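Side-chain contact in probable transcriptional regulator, ArsR family protein (Rhodococcus sp. RHA1, PDB 3F6O), which probably acts as a DNA-binding transcription factor of the ArsR family, working as a dimer built on winged helix-turn-helix domains: residues 24-27 and 31-34. Sequence-based numbering, arbitrary orientation.
Sequences LGRL and PATV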
loop_
_atom_site.group_PDB
_atom_site.type_symbol
_atom_site.label_atom_id
_atom_site.label_comp_id
_atom_site.label_asym_id
_atom_site.label_seq_id
_atom_site.Cartn_x
_atom_site.Cartn_y
_atom_site.Cartn_z
ATOM N N LEU A 24 9.977 -0.976 9.325
ATOM C CA LEU A 24 8.838 -0.400 10.043
ATOM C C LEU A 24 8.398 -1.314 11.215
ATOM O O LEU A 24 8.058 -0.828 12.288
ATOM C CB LEU A 24 7.664 -0.111 9.112
ATOM C CG LEU A 24 7.888 1.056 8.144
ATOM C CD1 LEU A 24 6.705 1.144 7.173
ATOM C CD2 LEU A 24 8.133 2.378 8.934
ATOM N N GLY A 25 8.437 -2.625 10.990
ATOM C CA GLY A 25 8.120 -3.618 12.039
ATOM C C GLY A 25 9.043 -3.446 13.230
ATOM O O GLY A 25 8.596 -3.438 14.369
ATOM N N ARG A 26 10.329 -3.239 12.971
ATOM C CA ARG A 26 11.282 -3.004 14.022
ATOM C C ARG A 26 11.024 -1.680 14.737
ATOM O O ARG A 26 11.066 -1.625 15.973
ATOM C CB ARG A 26 12.730 -3.087 13.485
ATOM C CG ARG A 26 13.799 -2.592 14.464
ATOM C CD ARG A 26 13.870 -3.441 15.790
ATOM N NE ARG A 26 14.833 -2.866 16.726
ATOM C CZ ARG A 26 14.617 -1.765 17.444
ATOM N NH1 ARG A 26 13.459 -1.104 17.350
ATOM N NH2 ARG A 26 15.561 -1.323 18.259
ATOM N N LEU A 27 10.802 -0.608 13.974
ATOM C CA LEU A 27 10.588 0.705 14.571
ATOM C C LEU A 27 9.272 0.808 15.342
ATOM O O LEU A 27 9.102 1.691 16.201
ATOM C CB LEU A 27 10.752 1.828 13.532
ATOM C CG LEU A 27 12.208 2.001 13.032
ATOM C CD1 LEU A 27 12.195 2.988 11.864
ATOM C CD2 LEU A 27 13.102 2.487 14.155
ATOM N N PRO A 31 12.570 3.251 18.862
ATOM C CA PRO A 31 13.567 3.849 17.947
ATOM C C PRO A 31 14.862 3.031 17.844
ATOM O O PRO A 31 15.106 2.125 18.673
ATOM C CB PRO A 31 13.836 5.224 18.579
ATOM C CG PRO A 31 13.578 4.961 20.110
ATOM C CD PRO A 31 12.377 4.065 20.087
ATOM N N ALA A 32 15.691 3.378 16.858
ATOM C CA ALA A 32 16.907 2.633 16.545
ATOM C C ALA A 32 17.802 3.474 15.648
ATOM O O ALA A 32 17.334 4.413 14.990
ATOM C CB ALA A 32 16.539 1.295 15.845
ATOM N N THR A 33 19.089 3.154 15.617
ATOM C CA THR A 33 20.014 3.775 14.680
ATOM C C THR A 33 19.966 3.031 13.335
ATOM O O THR A 33 19.544 1.882 13.275
ATOM C CB THR A 33 21.470 3.734 15.184
ATOM O OG1 THR A 33 21.919 2.373 15.245
ATOM C CG2 THR A 33 21.588 4.388 16.558
ATOM N N VAL A 34 20.380 3.696 12.267
ATOM C CA VAL A 34 20.506 3.044 10.959
ATOM C C VAL A 34 21.379 1.773 11.021
ATOM O O VAL A 34 21.030 0.751 10.428
ATOM C CB VAL A 34 21.038 4.047 9.892
ATOM C CG1 VAL A 34 21.518 3.315 8.615
ATOM C CG2 VAL A 34 19.972 5.103 9.570
#
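The guanidinium of Arg26 takes the methyl of Ala32 over one of its faces: Ala32 CB sits 3.6 Å above the plane, displaced toward the rim on the side of Arg26 NH2, to which it comes within 3.7 Å. Obliquely to the same group, Pro31 O stands 3.5 Å from Arg26 NH2, a polar approach rather than a hydrogen bond. The stronger polar partners of Arg26 lie just beyond the two segments: NH1 donates to Gly30 O in the connecting turn, and NH2 forms a salt bridge with Glu36 of helix 34-38, which together probably fix the rotation of the guanidinium with one face against the methyl. CG is anti to the backbone N (chi1 169°), and a bend at chi2 (63°) then carries the chain along the helix to the turn and the start of the strand. Cutting Arg26 back to an alanine would probably leave Glu36 without this charged mate, Gly30 O without this donor and one side of the Ala32 methyl less covered.

Deeper in, a single branch of Leu27 does the touching. Leu27 CD2 meets Ala32 CB at 4.0 Å. The same Leu27 CD2 lies 3.8 Å from Ala32 N, so the end of the leucine rests against the backbone where the strand begins. The Ala32 methyl thus touches both Leu27 CD2 and the arginine, the two roughly at right angles as seen from it. Leu37 packs on all three residues, and Leu27 also reaches Ile61 and Ile74 of the other two strands.

No hydrogen bond joins the segments directly. A short strand following a helix, packed back on its end and adding a third strand to the beta hairpin of the wing, here through backbone pairing of Ala32 with Cys72, is characteristic of the winged helix-turn-helix fold of ArsR-type regulators.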